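Local coordinates for protein alpha-(N-acetylaminomethylene)succinic acid hydrolase (Mesorhizobium loti, PDB 3KXP) that hydrolyses (E)-2-(acetamidomethylene)succinate to succinic semialdehyde, acetate, ammonia and carbon dioxide, the final reaction of vitamin B6 degradation, at residues A[61-66]-A[80-85]; A[86-91]-A[95-100]. All blocks are in the same frame, centred on the assembly; numbering follows the deposited sequence.

Interaction 1. Residues A[61-66]-A[80-85]; sequences NVREKG and NSAVFE
The guanidinium of Arg-63 lies across the methyl of Ala-82, whose CB sits 3.6 Å from Arg-63 CZ and is offset toward the rim of that face. CG stands anti to the carbonyl carbon (chi1 -60°), and the extended chain beyond it carries the head from strand 59-65 over the 3-10 turn 81-84. There NE donates to Ser-81 OG at 2.8 Å, with the oxygen in the guanidinium plane; the same hydroxyl is hydrogen-bonded to Asp-101. NH1 forms a salt bridge to Glu-85 OE2 at 3.0 Å, but a bent one (N-H...O 131°): the two planes are nearly perpendicular (84°), the oxygen is tilted from the guanidinium plane, and NH1 meets OE2 from above the carboxylate plane. The third nitrogen, NH2, donates to a water at 3.2 Å, which in turn donates to Asn-80 OD1 at 2.7 Å. That OD1 also accepts from Ala-82 N at 3.0 Å, closing an Asx turn, while Asn-80 ND2 bonds Ser-218 of helix 209-218. An alanine in place of Arg-63 is likely to leave the Glu-85 carboxylate without its cationic mate and Ser-81 OG without the NE donor. Partners on all three nitrogens fix the head's rotation, tying an antiparallel strand of the alpha/beta-hydrolase sheet to the turn that leads into helix 85-89.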
loop_
_atom_site.group_PDB
_atom_site.type_symbol
_atom_site.label_atom_id
_atom_site.label_comp_id
_atom_site.label_asym_id
_atom_site.label_seq_id
_atom_site.Cartn_x
_atom_site.Cartn_y
_atom_site.Cartn_z
ATOM N N ASN A 61 -3.928 24.652 17.893
ATOM C CA ASN A 61 -5.076 25.102 17.113
ATOM C C ASN A 61 -5.411 23.996 16.110
ATOM O O ASN A 61 -4.508 23.396 15.524
ATOM C CB ASN A 61 -4.748 26.390 16.357
ATOM C CG ASN A 61 -5.933 26.917 15.571
ATOM O OD1 ASN A 61 -6.983 27.193 16.142
ATOM N ND2 ASN A 61 -5.773 27.055 14.252
ATOM N N VAL A 62 -6.697 23.716 15.919
ATOM C CA VAL A 62 -7.104 22.675 14.983
ATOM C C VAL A 62 -8.321 23.102 14.170
ATOM O O VAL A 62 -9.018 24.046 14.536
ATOM C CB VAL A 62 -7.422 21.344 15.722
ATOM C CG1 VAL A 62 -6.224 20.911 16.555
ATOM C CG2 VAL A 62 -8.644 21.509 16.609
ATOM N N ARG A 63 -8.545 22.409 13.055
ATOM C CA ARG A 63 -9.669 22.665 12.155
ATOM C C ARG A 63 -10.421 21.344 12.042
ATOM O O ARG A 63 -9.856 20.350 11.582
ATOM C CB ARG A 63 -9.161 23.081 10.772
ATOM C CG ARG A 63 -8.318 24.338 10.770
ATOM C CD ARG A 63 -7.674 24.579 9.411
ATOM N NE ARG A 63 -6.914 25.827 9.378
ATOM C CZ ARG A 63 -7.408 27.004 8.993
ATOM N NH1 ARG A 63 -8.675 27.099 8.600
ATOM N NH2 ARG A 63 -6.634 28.088 9.001
ATOM N N GLU A 64 -11.685 21.331 12.450
ATOM C CA GLU A 64 -12.464 20.101 12.421
ATOM C C GLU A 64 -13.650 20.116 11.478
ATOM O O GLU A 64 -14.211 21.167 11.178
ATOM C CB GLU A 64 -13.008 19.781 13.811
ATOM C CG GLU A 64 -12.011 19.853 14.947
ATOM C CD GLU A 64 -12.694 19.670 16.301
ATOM O OE1 GLU A 64 -13.352 18.620 16.495
ATOM O OE2 GLU A 64 -12.578 20.577 17.163
ATOM N N LYS A 65 -14.044 18.920 11.052
ATOM C CA LYS A 65 -15.186 18.738 10.170
ATOM C C LYS A 65 -15.495 17.258 9.968
ATOM O O LYS A 65 -14.601 16.416 9.991
ATOM C CB LYS A 65 -14.941 19.404 8.817
ATOM C CG LYS A 65 -16.122 19.279 7.869
ATOM C CD LYS A 65 -15.913 20.050 6.583
ATOM C CE LYS A 65 -17.102 19.856 5.667
ATOM N NZ LYS A 65 -18.362 20.148 6.397
ATOM N N GLY A 66 -16.774 16.951 9.783
ATOM C CA GLY A 66 -17.189 15.578 9.564
ATOM C C GLY A 66 -17.413 14.747 10.814
ATOM O O GLY A 66 -17.366 15.242 11.940
ATOM N N ASN A 80 0.953 25.353 7.673
ATOM C CA ASN A 80 -0.094 25.327 8.696
ATOM C C ASN A 80 -1.302 24.485 8.243
ATOM O O ASN A 80 -1.458 24.183 7.063
ATOM C CB ASN A 80 -0.529 26.762 9.050
ATOM C CG ASN A 80 -1.485 27.356 8.036
ATOM O OD1 ASN A 80 -2.695 27.188 8.149
ATOM N ND2 ASN A 80 -0.947 28.040 7.033
ATOM N N SER A 81 -2.156 24.129 9.199
ATOM C CA SER A 81 -3.332 23.281 8.967
ATOM C C SER A 81 -4.248 23.540 7.770
ATOM O O SER A 81 -4.828 22.599 7.232
ATOM C CB SER A 81 -4.196 23.244 10.229
ATOM O OG SER A 81 -4.714 24.527 10.539
ATOM N N ALA A 82 -4.382 24.791 7.345
ATOM C CA ALA A 82 -5.278 25.108 6.231
ATOM C C ALA A 82 -4.995 24.426 4.892
ATOM O O ALA A 82 -5.920 24.187 4.116
ATOM C CB ALA A 82 -5.335 26.617 6.024
ATOM N N VAL A 83 -3.736 24.114 4.609
ATOM C CA VAL A 83 -3.403 23.490 3.336
ATOM C C VAL A 83 -4.125 22.159 3.121
ATOM O O VAL A 83 -4.180 21.655 1.999
ATOM C CB VAL A 83 -1.881 23.254 3.204
ATOM C CG1 VAL A 83 -1.135 24.555 3.484
ATOM C CG2 VAL A 83 -1.428 22.149 4.162
ATOM N N PHE A 84 -4.693 21.596 4.183
ATOM C CA PHE A 84 -5.386 20.318 4.062
ATOM C C PHE A 84 -6.894 20.385 3.840
ATOM O O PHE A 84 -7.517 19.360 3.558
ATOM C CB PHE A 84 -5.118 19.445 5.295
ATOM C CG PHE A 84 -3.699 18.970 5.405
ATOM C CD1 PHE A 84 -2.845 19.503 6.367
ATOM C CD2 PHE A 84 -3.214 17.989 4.544
ATOM C CE1 PHE A 84 -1.522 19.064 6.471
ATOM C CE2 PHE A 84 -1.899 17.546 4.639
ATOM C CZ PHE A 84 -1.050 18.085 5.605
ATOM N N GLU A 85 -7.492 21.565 3.954
ATOM C CA GLU A 85 -8.941 21.650 3.787
ATOM C C GLU A 85 -9.453 21.042 2.478
ATOM O O GLU A 85 -10.438 20.313 2.484
ATOM C CB GLU A 85 -9.439 23.102 3.934
ATOM C CG GLU A 85 -9.095 23.737 5.285
ATOM C CD GLU A 85 -10.010 24.902 5.681
ATOM O OE1 GLU A 85 -10.550 25.588 4.788
ATOM O OE2 GLU A 85 -10.169 25.139 6.900
HETATM O O HOH W 1 -3.831 27.539 10.541
#

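Interaction 2. Residues A[86-91]-A[95-100]; sequences PLMIRL and FTTIAV
Met-88, present as selenomethionine, reaches from helix 85-89 onto strand 96-100, and its SE packs against Ala-99 CB at 3.7 Å. Its chi1 of -52° sets CG anti to the carbonyl carbon and chi2 is fully extended, which carries the selenium outward from the helix. Beyond SE the model is doubtful: the bend at chi3 and the resulting position of CE bring that methyl closer to the strand backbone than carbon atoms can sit, so the contact is better judged from the selenium and CB. Nearer the helix, Met-88 CB lies 3.6 Å from Thr-97 OG1, so the root and the selenium of one side chain meet two residues that both point at the helix.

Thr-97 divides its branches between polar and apolar partners. Its hydroxyl bonds Lys-65 O on the adjoining strand 59-65, while CG2, anti to the carbonyl carbon, lies against Leu-91, 4.1 Å from its CB.

At Leu-91 the backbone closes the contact: Phe-95 N donates to Leu-91 O at 2.9 Å. The same oxygen lies at the edge of the Phe-95 ring, in its plane, with CD1 the nearest ring atom at 3.4 Å from Leu-91 O. The CD1 corner also meets Leu-91 CB at 4.2 Å. The Phe-95 side chain also touches Ile-312 of helix 301-313 and Met-71 of strand 70-74.

Helix 85-89 thus packs on the strand that follows it by way of a short connection, as the second half of the beta-alpha-beta unit 70-74, 85-89, 96-100 in the alpha/beta-hydrolase fold.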
loop_
_atom_site.group_PDB
_atom_site.type_symbol
_atom_site.label_atom_id
_atom_site.label_comp_id
_atom_site.label_asym_id
_atom_site.label_seq_id
_atom_site.Cartn_x
_atom_site.Cartn_y
_atom_site.Cartn_z
ATOM N N PRO A 86 -8.788 21.314 1.344
ATOM C CA PRO A 86 -9.277 20.735 0.085
ATOM C C PRO A 86 -9.337 19.204 0.125
ATOM O O PRO A 86 -10.257 18.589 -0.415
ATOM C CB PRO A 86 -8.262 21.233 -0.946
ATOM C CG PRO A 86 -7.731 22.497 -0.335
ATOM C CD PRO A 86 -7.585 22.130 1.116
ATOM N N LEU A 87 -8.344 18.597 0.762
ATOM C CA LEU A 87 -8.282 17.149 0.865
ATOM C C LEU A 87 -9.280 16.586 1.879
ATOM O O LEU A 87 -9.860 15.516 1.665
ATOM C CB LEU A 87 -6.864 16.715 1.245
ATOM C CG LEU A 87 -6.695 15.214 1.497
ATOM C CD1 LEU A 87 -7.112 14.447 0.244
ATOM C CD2 LEU A 87 -5.255 14.904 1.887
HETATM N N MSE A 88 -9.485 17.313 2.974
HETATM C CA MSE A 88 -10.389 16.883 4.038
HETATM C C MSE A 88 -11.857 16.871 3.652
HETATM O O MSE A 88 -12.592 15.955 4.016
HETATM C CB MSE A 88 -10.223 17.776 5.261
HETATM C CG MSE A 88 -8.801 17.912 5.725
HETATM SE SE MSE A 88 -8.704 19.046 7.261
HETATM C CE MSE A 88 -8.582 17.675 8.599
ATOM N N ILE A 89 -12.290 17.901 2.934
ATOM C CA ILE A 89 -13.680 17.977 2.521
ATOM C C ILE A 89 -14.067 16.678 1.823
ATOM O O ILE A 89 -15.203 16.224 1.926
ATOM C CB ILE A 89 -13.917 19.165 1.567
ATOM C CG1 ILE A 89 -13.691 20.480 2.311
ATOM C CG2 ILE A 89 -15.333 19.124 1.026
ATOM C CD1 ILE A 89 -13.951 21.721 1.476
ATOM N N ARG A 90 -13.095 16.079 1.138
ATOM C CA ARG A 90 -13.287 14.836 0.392
ATOM C C ARG A 90 -13.431 13.590 1.260
ATOM O O ARG A 90 -13.914 12.562 0.793
ATOM C CB ARG A 90 -12.111 14.621 -0.562
ATOM C CG ARG A 90 -12.060 15.558 -1.754
ATOM C CD ARG A 90 -12.969 15.070 -2.866
ATOM N NE ARG A 90 -12.701 15.760 -4.121
ATOM C CZ ARG A 90 -11.514 15.792 -4.718
ATOM N NH1 ARG A 90 -10.474 15.174 -4.177
ATOM N NH2 ARG A 90 -11.364 16.446 -5.861
ATOM N N LEU A 91 -13.008 13.671 2.515
ATOM C CA LEU A 91 -13.082 12.513 3.397
ATOM C C LEU A 91 -13.965 12.739 4.614
ATOM O O LEU A 91 -14.122 11.838 5.439
ATOM C CB LEU A 91 -11.670 12.130 3.861
ATOM C CG LEU A 91 -10.688 11.667 2.778
ATOM C CD1 LEU A 91 -9.252 11.804 3.269
ATOM C CD2 LEU A 91 -11.001 10.238 2.396
ATOM N N PHE A 95 -15.080 10.270 7.710
ATOM C CA PHE A 95 -14.178 10.406 8.850
ATOM C C PHE A 95 -14.281 11.785 9.493
ATOM O O PHE A 95 -14.725 12.754 8.868
ATOM C CB PHE A 95 -12.702 10.226 8.450
ATOM C CG PHE A 95 -12.402 8.963 7.695
ATOM C CD1 PHE A 95 -12.575 8.904 6.315
ATOM C CD2 PHE A 95 -11.904 7.846 8.356
ATOM C CE1 PHE A 95 -12.255 7.757 5.606
ATOM C CE2 PHE A 95 -11.582 6.690 7.654
ATOM C CZ PHE A 95 -11.756 6.645 6.277
ATOM N N THR A 96 -13.866 11.849 10.755
ATOM C CA THR A 96 -13.810 13.106 11.487
ATOM C C THR A 96 -12.401 13.601 11.142
ATOM O O THR A 96 -11.410 13.151 11.726
ATOM C CB THR A 96 -13.912 12.891 13.021
ATOM O OG1 THR A 96 -15.208 12.370 13.352
ATOM C CG2 THR A 96 -13.698 14.207 13.759
ATOM N N THR A 97 -12.319 14.493 10.163
ATOM C CA THR A 97 -11.044 15.035 9.718
ATOM C C THR A 97 -10.635 16.270 10.511
ATOM O O THR A 97 -11.372 17.257 10.576
ATOM C CB THR A 97 -11.100 15.421 8.228
ATOM O OG1 THR A 97 -12.048 16.481 8.044
ATOM C CG2 THR A 97 -11.520 14.227 7.385
ATOM N N ILE A 98 -9.447 16.219 11.101
ATOM C CA ILE A 98 -8.939 17.336 11.878
ATOM C C ILE A 98 -7.499 17.650 11.492
ATOM O O ILE A 98 -6.623 16.783 11.564
ATOM C CB ILE A 98 -9.000 17.042 13.399
ATOM C CG1 ILE A 98 -10.459 16.811 13.827
ATOM C CG2 ILE A 98 -8.409 18.207 14.172
ATOM C CD1 ILE A 98 -10.669 16.563 15.327
ATOM N N ALA A 99 -7.262 18.887 11.065
ATOM C CA ALA A 99 -5.921 19.324 10.695
ATOM C C ALA A 99 -5.348 20.040 11.910
ATOM O O ALA A 99 -6.044 20.818 12.560
ATOM C CB ALA A 99 -5.984 20.270 9.502
ATOM N N VAL A 100 -4.081 19.794 12.214
ATOM C CA VAL A 100 -3.463 20.399 13.387
ATOM C C VAL A 100 -2.328 21.367 13.106
ATOM O O VAL A 100 -1.382 21.042 12.385
ATOM C CB VAL A 100 -2.882 19.308 14.334
ATOM C CG1 VAL A 100 -2.318 19.942 15.582
ATOM C CG2 VAL A 100 -3.950 18.281 14.670
#

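Overall arrangement
Interactions 1 and 2 follow one another along the chain, with centres about 7 Å apart, and share one sheet. Strands 59-65 and 96-100 are antiparallel neighbours: Lys-65 O lies 3.0 Å from Thr-97 N and Arg-63 N 3.0 Å from Ala-99 O, both probable hydrogen bonds. Ala-99 CB also packs 3.5 Å from Ser-81 O, linking the turn of interaction 1 to the strand of interaction 2. The 3-10 segment 81-84 runs on into helix 85-89 beside the sheet, held first by a polar network and then by apolar side chains. Interaction 2 lies away from the annotated sites, whereas the Asn-80 side chain is about 10 Å from that of Leu-143, a chloride-binding residue beside Ser-142, the inferred nucleophile.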